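Local structure of arginase 1, mitochondrial (Arabidopsis thaliana, 6VSU) at residues G31-L36 with K88-L93; R132-G137 with K310-L315; S141-V146 with Y245-V250; E218-E221 with K227-P230. The protein hydrolyses L-arginine to urea and L-ornithine, and agmatine to urea and putrescine, as a manganese-dependent homohexameric ureohydrolase. All blocks are in the same frame, centred on the assembly; numbering follows the deposited sequence.

Contact 1 (G31-L36 with K88-L93)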
loop_
_atom_site.group_PDB
_atom_site.type_symbol
_atom_site.label_atom_id
_atom_site.label_comp_id
_atom_site.label_asym_id
_atom_site.label_seq_id
_atom_site.Cartn_x
_atom_site.Cartn_y
_atom_site.Cartn_z
ATOM N N GLY E 31 -17.371 -11.701 -35.771
ATOM C CA GLY E 31 -18.262 -11.163 -36.797
ATOM C C GLY E 31 -19.378 -12.143 -37.073
ATOM O O GLY E 31 -20.503 -11.707 -37.206
ATOM N N GLU E 32 -19.068 -13.431 -37.210
ATOM C CA GLU E 32 -20.064 -14.491 -37.486
ATOM C C GLU E 32 -21.035 -14.590 -36.318
ATOM O O GLU E 32 -22.249 -14.609 -36.557
ATOM C CB GLU E 32 -19.387 -15.826 -37.777
ATOM C CG GLU E 32 -18.607 -15.790 -39.066
ATOM C CD GLU E 32 -17.876 -17.088 -39.328
ATOM O OE1 GLU E 32 -17.407 -17.261 -40.454
ATOM O OE2 GLU E 32 -17.778 -17.922 -38.366
ATOM N N LEU E 33 -20.554 -14.576 -35.093
ATOM C CA LEU E 33 -21.487 -14.582 -33.942
ATOM C C LEU E 33 -22.432 -13.378 -34.012
ATOM O O LEU E 33 -23.662 -13.547 -33.900
ATOM C CB LEU E 33 -20.671 -14.595 -32.661
ATOM C CG LEU E 33 -21.438 -14.493 -31.341
ATOM C CD1 LEU E 33 -22.540 -15.547 -31.222
ATOM C CD2 LEU E 33 -20.434 -14.663 -30.188
ATOM N N VAL E 34 -21.893 -12.184 -34.187
ATOM C CA VAL E 34 -22.749 -10.970 -34.223
ATOM C C VAL E 34 -23.781 -11.106 -35.332
ATOM O O VAL E 34 -24.942 -10.769 -35.084
ATOM C CB VAL E 34 -21.936 -9.691 -34.387
ATOM C CG1 VAL E 34 -22.861 -8.521 -34.640
ATOM C CG2 VAL E 34 -21.083 -9.452 -33.146
ATOM N N ARG E 35 -23.360 -11.550 -36.508
ATOM C CA ARG E 35 -24.248 -11.605 -37.687
ATOM C C ARG E 35 -25.308 -12.675 -37.464
ATOM O O ARG E 35 -26.433 -12.481 -37.955
ATOM C CB ARG E 35 -23.457 -11.845 -38.981
ATOM C CG ARG E 35 -22.652 -10.628 -39.426
ATOM C CD ARG E 35 -22.046 -10.765 -40.813
ATOM N NE ARG E 35 -21.037 -11.803 -40.938
ATOM C CZ ARG E 35 -19.745 -11.671 -40.672
ATOM N NH1 ARG E 35 -19.220 -10.538 -40.224
ATOM N NH2 ARG E 35 -18.949 -12.700 -40.831
ATOM N N LEU E 36 -24.971 -13.783 -36.816
ATOM C CA LEU E 36 -25.932 -14.896 -36.634
ATOM C C LEU E 36 -27.016 -14.440 -35.672
ATOM O O LEU E 36 -28.145 -14.818 -35.886
ATOM C CB LEU E 36 -25.205 -16.161 -36.168
ATOM C CG LEU E 36 -26.100 -17.315 -35.737
ATOM C CD1 LEU E 36 -25.504 -18.639 -36.094
ATOM C CD2 LEU E 36 -26.325 -17.261 -34.227
ATOM N N LYS E 88 -23.147 -8.707 -22.138
ATOM C CA LYS E 88 -23.032 -10.134 -22.518
ATOM C C LYS E 88 -23.655 -10.407 -23.885
ATOM O O LYS E 88 -23.448 -11.536 -24.348
ATOM C CB LYS E 88 -23.700 -11.029 -21.475
ATOM C CG LYS E 88 -22.993 -11.057 -20.139
ATOM C CD LYS E 88 -23.857 -11.655 -19.085
ATOM C CE LYS E 88 -23.135 -11.680 -17.756
ATOM N NZ LYS E 88 -24.122 -12.097 -16.727
ATOM N N ASP E 89 -24.414 -9.471 -24.465
ATOM C CA ASP E 89 -24.863 -9.513 -25.893
ATOM C C ASP E 89 -23.684 -9.195 -26.806
ATOM O O ASP E 89 -23.114 -8.115 -26.757
ATOM C CB ASP E 89 -26.004 -8.538 -26.120
ATOM C CG ASP E 89 -26.760 -8.683 -27.409
ATOM O OD1 ASP E 89 -26.228 -9.349 -28.349
ATOM O OD2 ASP E 89 -27.879 -8.087 -27.470
ATOM N N PRO E 90 -23.193 -10.167 -27.593
ATOM C CA PRO E 90 -22.103 -9.926 -28.548
ATOM C C PRO E 90 -22.343 -8.737 -29.486
ATOM O O PRO E 90 -21.374 -8.055 -29.870
ATOM C CB PRO E 90 -22.041 -11.210 -29.375
ATOM C CG PRO E 90 -22.663 -12.284 -28.487
ATOM C CD PRO E 90 -23.678 -11.565 -27.603
ATOM N N ARG E 91 -23.600 -8.462 -29.809
ATOM C CA ARG E 91 -23.955 -7.292 -30.637
ATOM C C ARG E 91 -23.625 -6.002 -29.894
ATOM O O ARG E 91 -23.430 -4.965 -30.588
ATOM C CB ARG E 91 -25.431 -7.290 -30.991
ATOM C CG ARG E 91 -25.762 -8.447 -31.907
ATOM C CD ARG E 91 -27.245 -8.688 -32.089
ATOM N NE ARG E 91 -27.855 -8.861 -30.777
ATOM C CZ ARG E 91 -29.107 -9.201 -30.586
ATOM N NH1 ARG E 91 -29.886 -9.503 -31.608
ATOM N NH2 ARG E 91 -29.566 -9.290 -29.357
ATOM N N VAL E 92 -23.545 -6.039 -28.572
ATOM C CA VAL E 92 -23.103 -4.866 -27.758
ATOM C C VAL E 92 -21.589 -4.873 -27.569
ATOM O O VAL E 92 -20.948 -3.812 -27.720
ATOM C CB VAL E 92 -23.807 -4.850 -26.401
ATOM C CG1 VAL E 92 -23.265 -3.747 -25.512
ATOM C CG2 VAL E 92 -25.313 -4.708 -26.586
ATOM N N LEU E 93 -21.007 -6.024 -27.241
ATOM C CA LEU E 93 -19.538 -6.118 -27.004
ATOM C C LEU E 93 -19.015 -7.501 -27.397
ATOM O O LEU E 93 -19.573 -8.523 -27.003
ATOM C CB LEU E 93 -19.254 -5.796 -25.532
ATOM C CG LEU E 93 -17.768 -5.725 -25.165
ATOM C CD1 LEU E 93 -17.031 -4.590 -25.883
ATOM C CD2 LEU E 93 -17.586 -5.572 -23.651
#
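Helix 7-37 and the loop leading into strand 93-98 approach most closely at Val-34 and Arg-91, whose CA atoms are 5.3 Å apart. The loop side of this junction is folded as an Asx turn, in which OD1 of Asp-89 accepts from the backbone N of Arg-91, and the turn presents Pro-90 to the long N-terminal helix 7-37 of this chain. Pro-90 directs its CB at the helix, and its ring carbons CB and CG rest against the end of Leu-33; the closest pair is CG of Pro-90 with CD2 of Leu-33 at 3.7 Å, the two side chains lying roughly perpendicular. In Leu-33 a chi1 of 175°, trans to its own backbone N, swings CG toward Pro-90, so that CG itself also touches the ring, with CD2 beyond it. At the next residue, Val-34 splits its two methyls between neighbouring residues. CG2 sits over the peptide leaving Pro-90, 3.6 Å from the O of Pro-90, whereas CG1 packs on CG of Arg-91 at 4.0 Å. Val-34, the buried residue of this partly exposed interface, also touches Pro-130 and Ser-43. While CG of Arg-91 lies on Val-34, its charged end is held by Asp-89 and, through NH1, by the O of Gly-38, just past the helix. The guanidinium meets the carboxylate of Asp-89 side-on, with NE 3.0 Å from OD1 of Asp-89 on the syn side of that oxygen and NH2 2.8 Å from OD2 of Asp-89.

Contact 2 (R132-G137 with K310-L315)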
loop_
_atom_site.group_PDB
_atom_site.type_symbol
_atom_site.label_atom_id
_atom_site.label_comp_id
_atom_site.label_asym_id
_atom_site.label_seq_id
_atom_site.Cartn_x
_atom_site.Cartn_y
_atom_site.Cartn_z
ATOM N N ARG E 132 -16.929 -2.501 -34.968
ATOM C CA ARG E 132 -16.231 -1.212 -34.888
ATOM C C ARG E 132 -15.214 -1.303 -33.758
ATOM O O ARG E 132 -15.499 -1.800 -32.691
ATOM C CB ARG E 132 -17.266 -0.119 -34.638
ATOM C CG ARG E 132 -18.337 -0.049 -35.714
ATOM C CD ARG E 132 -18.981 1.345 -35.756
ATOM N NE ARG E 132 -19.921 1.492 -36.846
ATOM C CZ ARG E 132 -20.509 2.623 -37.194
ATOM N NH1 ARG E 132 -20.243 3.771 -36.582
ATOM N NH2 ARG E 132 -21.412 2.589 -38.143
ATOM N N PRO E 133 -13.969 -0.856 -33.960
ATOM C CA PRO E 133 -12.904 -1.179 -33.028
ATOM C C PRO E 133 -12.927 -0.204 -31.851
ATOM O O PRO E 133 -12.989 1.004 -32.050
ATOM C CB PRO E 133 -11.630 -0.970 -33.853
ATOM C CG PRO E 133 -12.026 0.223 -34.717
ATOM C CD PRO E 133 -13.466 -0.084 -35.104
ATOM N N LEU E 134 -12.723 -0.749 -30.668
ATOM C CA LEU E 134 -12.481 0.047 -29.452
ATOM C C LEU E 134 -11.152 -0.469 -28.895
ATOM O O LEU E 134 -11.098 -1.628 -28.506
ATOM C CB LEU E 134 -13.652 -0.174 -28.499
ATOM C CG LEU E 134 -13.696 0.818 -27.323
ATOM C CD1 LEU E 134 -14.951 0.579 -26.468
ATOM C CD2 LEU E 134 -12.406 0.759 -26.501
ATOM N N VAL E 135 -10.116 0.340 -28.921
ATOM C CA VAL E 135 -8.736 -0.145 -28.717
ATOM C C VAL E 135 -8.334 0.108 -27.253
ATOM O O VAL E 135 -8.581 1.231 -26.752
ATOM C CB VAL E 135 -7.787 0.530 -29.705
ATOM C CG1 VAL E 135 -6.303 0.402 -29.303
ATOM C CG2 VAL E 135 -8.034 0.017 -31.095
ATOM N N LEU E 136 -7.800 -0.921 -26.576
ATOM C CA LEU E 136 -7.298 -0.797 -25.192
ATOM C C LEU E 136 -5.811 -0.551 -25.303
ATOM O O LEU E 136 -5.106 -1.498 -25.672
ATOM C CB LEU E 136 -7.507 -2.107 -24.420
ATOM C CG LEU E 136 -8.926 -2.671 -24.423
ATOM C CD1 LEU E 136 -9.034 -3.919 -23.592
ATOM C CD2 LEU E 136 -9.923 -1.627 -23.984
ATOM N N GLY E 137 -5.321 0.603 -24.896
ATOM C CA GLY E 137 -3.870 0.780 -24.799
ATOM C C GLY E 137 -3.336 0.212 -23.479
ATOM O O GLY E 137 -4.115 -0.253 -22.649
ATOM N N LYS E 310 -14.910 1.004 -16.904
ATOM C CA LYS E 310 -16.239 1.642 -17.023
ATOM C C LYS E 310 -16.249 2.596 -18.244
ATOM O O LYS E 310 -17.300 2.690 -18.935
ATOM C CB LYS E 310 -16.668 2.303 -15.724
ATOM C CG LYS E 310 -18.092 2.820 -15.842
ATOM C CD LYS E 310 -18.808 3.056 -14.616
ATOM C CE LYS E 310 -20.230 3.555 -14.770
ATOM N NZ LYS E 310 -20.840 3.755 -13.429
ATOM N N LEU E 311 -15.120 3.247 -18.559
ATOM C CA LEU E 311 -14.988 4.049 -19.799
ATOM C C LEU E 311 -15.170 3.134 -20.986
ATOM O O LEU E 311 -15.872 3.566 -21.976
ATOM C CB LEU E 311 -13.615 4.722 -19.880
ATOM C CG LEU E 311 -13.364 5.805 -18.838
ATOM C CD1 LEU E 311 -11.926 6.260 -18.802
ATOM C CD2 LEU E 311 -14.277 6.953 -19.120
ATOM N N VAL E 312 -14.523 1.972 -20.983
ATOM C CA VAL E 312 -14.687 1.022 -22.116
ATOM C C VAL E 312 -16.170 0.625 -22.226
ATOM O O VAL E 312 -16.738 0.685 -23.329
ATOM C CB VAL E 312 -13.757 -0.201 -22.037
ATOM C CG1 VAL E 312 -14.129 -1.278 -23.051
ATOM C CG2 VAL E 312 -12.310 0.225 -22.233
ATOM N N ARG E 313 -16.804 0.341 -21.110
ATOM C CA ARG E 313 -18.199 -0.141 -21.151
ATOM C C ARG E 313 -19.127 0.972 -21.706
ATOM O O ARG E 313 -20.028 0.644 -22.521
ATOM C CB ARG E 313 -18.621 -0.580 -19.744
ATOM C CG ARG E 313 -17.959 -1.849 -19.210
ATOM C CD ARG E 313 -18.153 -1.948 -17.712
ATOM N NE ARG E 313 -19.532 -1.885 -17.263
ATOM C CZ ARG E 313 -20.177 -2.821 -16.625
ATOM N NH1 ARG E 313 -19.589 -3.939 -16.239
ATOM N NH2 ARG E 313 -21.436 -2.610 -16.319
ATOM N N GLU E 314 -18.970 2.199 -21.212
ATOM C CA GLU E 314 -19.814 3.340 -21.647
ATOM C C GLU E 314 -19.570 3.625 -23.136
ATOM O O GLU E 314 -20.534 3.859 -23.838
ATOM C CB GLU E 314 -19.627 4.516 -20.688
ATOM C CG GLU E 314 -20.170 4.236 -19.297
ATOM C CD GLU E 314 -21.634 3.843 -19.255
ATOM O OE1 GLU E 314 -22.447 4.573 -19.818
ATOM O OE2 GLU E 314 -21.942 2.804 -18.685
ATOM N N LEU E 315 -18.319 3.544 -23.590
ATOM C CA LEU E 315 -18.005 3.760 -25.014
ATOM C C LEU E 315 -18.682 2.664 -25.829
ATOM O O LEU E 315 -19.154 2.906 -26.984
ATOM C CB LEU E 315 -16.495 3.749 -25.221
ATOM C CG LEU E 315 -15.775 5.040 -24.860
ATOM C CD1 LEU E 315 -14.250 4.831 -24.892
ATOM C CD2 LEU E 315 -16.147 6.215 -25.784
#
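Leu-134 points its CB from strand 131-136 at helix 303-319, towards Val-312 and Leu-315. Its chain is extended: CG lies trans to the backbone N (chi1 -167°), and the second torsion continues the line, so that CD1 is carried to the helix surface. There the methyl settles among three groups. It is 3.6 Å from the carbonyl O of Val-312 and 3.7 Å from CB of Leu-315, and CG1 of Val-312 lies a little further off, 4.0 Å from CD1 of Leu-134. The side chains of Leu-134 and Leu-315 meet at about a right angle. Leu-134 also packs on Thr-44 and Leu-46 of the adjacent strand 43-48, and Leu-46 touches Val-312 as well.

This is one layer contact of the alpha/beta fold of arginases, in which a parallel sheet with strand order 2-1-3-8-7-4-5-6 is flanked by helices. Strand 132-136 and helix 310-315 run almost exactly antiparallel (172°), with their axes 10.1 Å apart at the closest point. The helix follows strand 285-291 in the chain, and Val-312 and Leu-315 both also touch Val-290 there, so they lie across the join between two neighbouring strands.

Two residues along, Leu-136 brings CD2 against the other methyl of Val-312, CG2, at 3.5 Å, closer than carbons usually sit. Val-312 thereby spreads its branches along the strand, CG1 to Leu-134 and CG2 to Leu-136. On the far side of the helix, NZ of Lys-310 forms a salt bridge with Glu-265 of a neighbouring subunit.

Contact 3 (S141-V146 with Y245-V250). With MN (manganese (II) ion), chain B.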
loop_
_atom_site.group_PDB
_atom_site.type_symbol
_atom_site.label_atom_id
_atom_site.label_comp_id
_atom_site.label_asym_id
_atom_site.label_seq_id
_atom_site.Cartn_x
_atom_site.Cartn_y
_atom_site.Cartn_z
ATOM N N SER E 141 0.798 6.478 -28.056
ATOM C CA SER E 141 1.399 6.396 -29.406
ATOM C C SER E 141 0.467 5.630 -30.337
ATOM O O SER E 141 0.503 5.885 -31.569
ATOM C CB SER E 141 2.786 5.841 -29.422
ATOM O OG SER E 141 2.802 4.497 -29.045
ATOM N N ILE E 142 -0.336 4.743 -29.790
ATOM C CA ILE E 142 -1.113 3.806 -30.626
ATOM C C ILE E 142 -2.278 4.543 -31.318
ATOM O O ILE E 142 -2.774 4.044 -32.344
ATOM C CB ILE E 142 -1.575 2.645 -29.762
ATOM C CG1 ILE E 142 -2.733 3.070 -28.874
ATOM C CG2 ILE E 142 -0.374 2.062 -29.003
ATOM C CD1 ILE E 142 -3.276 1.979 -28.054
ATOM N N SER E 143 -2.687 5.691 -30.795
ATOM C CA SER E 143 -3.788 6.456 -31.380
ATOM C C SER E 143 -3.475 6.800 -32.832
ATOM O O SER E 143 -4.394 6.783 -33.644
ATOM C CB SER E 143 -4.050 7.652 -30.551
ATOM O OG SER E 143 -4.741 7.279 -29.370
ATOM N N TYR E 144 -2.217 7.045 -33.177
ATOM C CA TYR E 144 -1.831 7.419 -34.560
ATOM C C TYR E 144 -2.179 6.270 -35.496
ATOM O O TYR E 144 -2.967 6.458 -36.421
ATOM C CB TYR E 144 -0.369 7.860 -34.669
ATOM C CG TYR E 144 0.209 7.933 -36.066
ATOM C CD1 TYR E 144 -0.538 8.357 -37.151
ATOM C CD2 TYR E 144 1.542 7.631 -36.306
ATOM C CE1 TYR E 144 0.012 8.520 -38.428
ATOM C CE2 TYR E 144 2.097 7.747 -37.582
ATOM C CZ TYR E 144 1.330 8.185 -38.657
ATOM O OH TYR E 144 1.880 8.294 -39.908
ATOM N N PRO E 145 -1.595 5.068 -35.354
ATOM C CA PRO E 145 -1.863 4.004 -36.322
ATOM C C PRO E 145 -3.311 3.548 -36.336
ATOM O O PRO E 145 -3.772 3.035 -37.349
ATOM C CB PRO E 145 -0.944 2.839 -35.916
ATOM C CG PRO E 145 -0.553 3.155 -34.482
ATOM C CD PRO E 145 -0.505 4.688 -34.438
ATOM N N VAL E 146 -3.985 3.709 -35.226
ATOM C CA VAL E 146 -5.414 3.293 -35.116
ATOM C C VAL E 146 -6.227 4.301 -35.941
ATOM O O VAL E 146 -7.083 3.856 -36.727
ATOM C CB VAL E 146 -5.868 3.233 -33.650
ATOM C CG1 VAL E 146 -7.355 3.021 -33.562
ATOM C CG2 VAL E 146 -5.183 2.134 -32.849
ATOM N N TYR E 245 -14.158 9.805 -33.884
ATOM C CA TYR E 245 -13.211 8.943 -33.146
ATOM C C TYR E 245 -13.034 9.556 -31.756
ATOM O O TYR E 245 -12.750 10.756 -31.693
ATOM C CB TYR E 245 -11.896 8.772 -33.917
ATOM C CG TYR E 245 -10.967 7.781 -33.270
ATOM C CD1 TYR E 245 -10.103 8.170 -32.248
ATOM C CD2 TYR E 245 -10.974 6.436 -33.635
ATOM C CE1 TYR E 245 -9.298 7.253 -31.586
ATOM C CE2 TYR E 245 -10.134 5.515 -33.018
ATOM C CZ TYR E 245 -9.305 5.924 -31.979
ATOM O OH TYR E 245 -8.430 5.063 -31.364
ATOM N N ILE E 246 -13.130 8.754 -30.695
ATOM C CA ILE E 246 -12.922 9.277 -29.326
ATOM C C ILE E 246 -11.657 8.645 -28.741
ATOM O O ILE E 246 -11.624 7.409 -28.581
ATOM C CB ILE E 246 -14.160 9.008 -28.470
ATOM C CG1 ILE E 246 -15.418 9.573 -29.118
ATOM C CG2 ILE E 246 -13.935 9.555 -27.065
ATOM C CD1 ILE E 246 -16.724 9.262 -28.366
ATOM N N SER E 247 -10.691 9.454 -28.345
ATOM C CA SER E 247 -9.468 8.965 -27.665
ATOM C C SER E 247 -9.499 9.459 -26.226
ATOM O O SER E 247 -9.493 10.695 -25.990
ATOM C CB SER E 247 -8.207 9.404 -28.383
ATOM O OG SER E 247 -7.050 9.005 -27.665
ATOM N N ILE E 248 -9.495 8.524 -25.272
ATOM C CA ILE E 248 -9.500 8.890 -23.836
ATOM C C ILE E 248 -8.176 8.475 -23.268
ATOM O O ILE E 248 -7.943 7.267 -23.110
ATOM C CB ILE E 248 -10.679 8.259 -23.095
ATOM C CG1 ILE E 248 -11.979 8.502 -23.872
ATOM C CG2 ILE E 248 -10.712 8.828 -21.695
ATOM C CD1 ILE E 248 -13.249 8.236 -23.074
ATOM N N ASP E 249 -7.395 9.439 -22.855
ATOM C CA ASP E 249 -6.267 9.164 -21.926
ATOM C C ASP E 249 -6.881 9.234 -20.542
ATOM O O ASP E 249 -7.564 10.186 -20.233
ATOM C CB ASP E 249 -5.162 10.171 -22.132
ATOM C CG ASP E 249 -3.933 10.064 -21.253
ATOM O OD1 ASP E 249 -4.007 9.523 -20.121
ATOM O OD2 ASP E 249 -2.898 10.558 -21.713
ATOM N N VAL E 250 -6.739 8.173 -19.781
ATOM C CA VAL E 250 -7.263 8.081 -18.397
ATOM C C VAL E 250 -6.799 9.289 -17.567
ATOM O O VAL E 250 -7.536 9.661 -16.669
ATOM C CB VAL E 250 -6.820 6.713 -17.842
ATOM C CG1 VAL E 250 -6.974 6.646 -16.381
ATOM C CG2 VAL E 250 -7.636 5.598 -18.442
HETATM MN MN MN B . -2.059 12.502 -20.912
HETATM O O HOH W 1 -0.761 12.616 -22.633
#
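The hydroxyl OG of Ser-247 is hydrogen-bonded to both OD1 of Asp-289 and NE2 of His-140, and OG of Ser-143 lies 3.3 Å from it. This polar cluster sits beneath the binuclear manganese site of the arginase fold, where helix 143-154 meets strand 244-249 near the strand's C-terminal end. Since His-140 is a manganese ligand, Ser-247 is a second-shell residue that probably helps fix the imidazole, and Asp-289 in turn holds Ser-247. The other carboxylate oxygen of Asp-289, OD2, is bonded by OG of Ser-143 and by OH of Tyr-245, so helix and strand share one acid.

Two residues earlier in the strand, Tyr-245 points its CB toward the helix, and its ring meets Val-146 about perpendicularly. CG1 of Val-146 comes within 3.2 Å of OH of Tyr-245, and within 3.8 Å of CE2 of Tyr-245. The methyl approaches obliquely, and Val-146 also touches Val-122 of helix 111-126.

At the strand's end Asp-249, with CG trans to the backbone N (chi1 179°), serves both manganese ions of the pair. Its OD2 binds one of them at 2.3 Å, alongside Asp-164, His-166, Asp-251 and a water 2.2 Å from the manganese.

Contact 4 (E218-E221 with K227-P230)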
loop_
_atom_site.group_PDB
_atom_site.type_symbol
_atom_site.label_atom_id
_atom_site.label_comp_id
_atom_site.label_asym_id
_atom_site.label_seq_id
_atom_site.Cartn_x
_atom_site.Cartn_y
_atom_site.Cartn_z
ATOM N N GLU E 218 -8.730 22.582 -31.662
ATOM C CA GLU E 218 -9.568 23.270 -30.654
ATOM C C GLU E 218 -9.199 22.748 -29.260
ATOM O O GLU E 218 -9.527 21.586 -28.976
ATOM C CB GLU E 218 -11.018 23.022 -30.998
ATOM C CG GLU E 218 -11.371 23.629 -32.342
ATOM C CD GLU E 218 -12.686 23.090 -32.887
ATOM O OE1 GLU E 218 -13.703 23.242 -32.118
ATOM O OE2 GLU E 218 -12.666 22.446 -34.014
ATOM N N GLN E 219 -8.468 23.540 -28.471
ATOM C CA GLN E 219 -7.864 23.107 -27.197
ATOM C C GLN E 219 -8.715 23.679 -26.067
ATOM O O GLN E 219 -8.765 24.888 -25.948
ATOM C CB GLN E 219 -6.403 23.540 -27.079
ATOM C CG GLN E 219 -5.518 22.702 -27.981
ATOM C CD GLN E 219 -4.044 23.040 -27.968
ATOM O OE1 GLN E 219 -3.683 24.194 -27.764
ATOM N NE2 GLN E 219 -3.199 22.051 -28.250
ATOM N N TYR E 220 -9.337 22.847 -25.244
ATOM C CA TYR E 220 -10.089 23.294 -24.049
ATOM C C TYR E 220 -9.197 22.990 -22.843
ATOM O O TYR E 220 -8.924 21.839 -22.600
ATOM C CB TYR E 220 -11.485 22.663 -24.004
ATOM C CG TYR E 220 -12.343 23.107 -25.150
ATOM C CD1 TYR E 220 -13.054 24.285 -25.055
ATOM C CD2 TYR E 220 -12.325 22.474 -26.374
ATOM C CE1 TYR E 220 -13.760 24.799 -26.122
ATOM C CE2 TYR E 220 -13.071 22.945 -27.438
ATOM C CZ TYR E 220 -13.801 24.101 -27.312
ATOM O OH TYR E 220 -14.527 24.630 -28.348
ATOM N N GLU E 221 -8.748 24.014 -22.155
ATOM C CA GLU E 221 -7.938 23.920 -20.921
ATOM C C GLU E 221 -8.826 23.963 -19.671
ATOM O O GLU E 221 -9.836 24.640 -19.682
ATOM C CB GLU E 221 -6.933 25.054 -20.916
ATOM C CG GLU E 221 -5.955 24.966 -22.073
ATOM C CD GLU E 221 -4.917 26.070 -22.041
ATOM O OE1 GLU E 221 -4.209 26.227 -21.038
ATOM O OE2 GLU E 221 -4.845 26.816 -23.001
ATOM N N LYS E 227 -16.467 27.895 -17.570
ATOM C CA LYS E 227 -17.136 28.609 -18.692
ATOM C C LYS E 227 -17.572 27.583 -19.767
ATOM O O LYS E 227 -18.697 27.669 -20.293
ATOM C CB LYS E 227 -16.159 29.683 -19.172
ATOM C CG LYS E 227 -16.734 30.730 -20.112
ATOM C CD LYS E 227 -16.276 30.642 -21.583
ATOM C CE LYS E 227 -14.838 31.074 -21.859
ATOM N NZ LYS E 227 -14.085 30.024 -22.625
ATOM N N ASP E 228 -16.694 26.629 -20.075
ATOM C CA ASP E 228 -16.777 25.751 -21.247
ATOM C C ASP E 228 -17.724 24.567 -20.977
ATOM O O ASP E 228 -18.179 23.967 -21.981
ATOM C CB ASP E 228 -15.403 25.247 -21.659
ATOM C CG ASP E 228 -14.432 26.291 -22.152
ATOM O OD1 ASP E 228 -14.877 27.347 -22.554
ATOM O OD2 ASP E 228 -13.224 26.055 -22.068
ATOM N N ARG E 229 -18.040 24.254 -19.722
ATOM C CA ARG E 229 -18.753 22.996 -19.328
ATOM C C ARG E 229 -20.039 22.828 -20.137
ATOM O O ARG E 229 -20.241 21.798 -20.772
ATOM C CB ARG E 229 -19.047 22.932 -17.816
ATOM C CG ARG E 229 -19.831 21.686 -17.410
ATOM C CD ARG E 229 -20.437 21.737 -16.025
ATOM N NE ARG E 229 -19.446 21.466 -14.977
ATOM C CZ ARG E 229 -19.029 20.247 -14.568
ATOM N NH1 ARG E 229 -19.441 19.119 -15.144
ATOM N NH2 ARG E 229 -18.181 20.147 -13.559
ATOM N N PRO E 230 -20.941 23.828 -20.191
ATOM C CA PRO E 230 -22.204 23.665 -20.916
ATOM C C PRO E 230 -21.982 23.260 -22.384
ATOM O O PRO E 230 -22.675 22.458 -22.889
ATOM C CB PRO E 230 -22.866 25.048 -20.847
ATOM C CG PRO E 230 -22.199 25.750 -19.664
ATOM C CD PRO E 230 -20.808 25.161 -19.568
HETATM O O HOH W 2 -12.299 23.808 -20.744
#
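Ring and carboxylate stand almost perpendicular where Tyr-220 meets Asp-228: their planes are 87° apart. OD2 of Asp-228 lies at the rim of the tyrosine ring, near its plane, and is 3.5 Å from CD1 of Tyr-220. The acid thus faces the ring's C-H edge, where the slightly positive hydrogens should suit it. Both residues point their CB across the contact, and in both CG stands trans to the carbonyl carbon (chi1 near -65° in each).

The carboxylate is held at both oxygens. A water bridges the two segments, donating to O of Glu-221 at 2.8 Å and to OD2 of Asp-228, also at 2.8 Å. OG1 of Thr-224, in the connecting turn, is hydrogen-bonded to the same two oxygens. On the other oxygen, NZ of Lys-227 forms a salt bridge with OD1 of Asp-228 at 2.8 Å, approaching from the syn side, 19° out of the carboxylate plane.

The contact joins strand 218-221 to the helix that follows it, at one margin of the sheet. Strand 218-221 is an outermost strand of the sheet within this chain, bonded in parallel to strand 193-201, and helix 225-232 folds back against it, adding Met-231 and Leu-232 around Tyr-220.

Contacts 2 and 3 form the central pair, their centres 11 Å apart. They touch directly: CG2 of Val-135 packs on CG1 of Val-146 at 3.9 Å, and CD1 of Leu-315 meets CD1 of Ile-248 at 4.0 Å, so that helices 143-154 and 303-319 pack against opposite faces of the same sheet. Contact 3 carries a manganese ligand, and its Ser-247 side chain is about 11 Å from bound L-ornithine. Contact 4 lies at the outer strand, its centre 20 Å from that of contact 3, with the side chain of Glu-221 about 13 Å from ornithine. Contact 1, 16 Å from contact 2 between centres, lies away from the metal and ornithine sites.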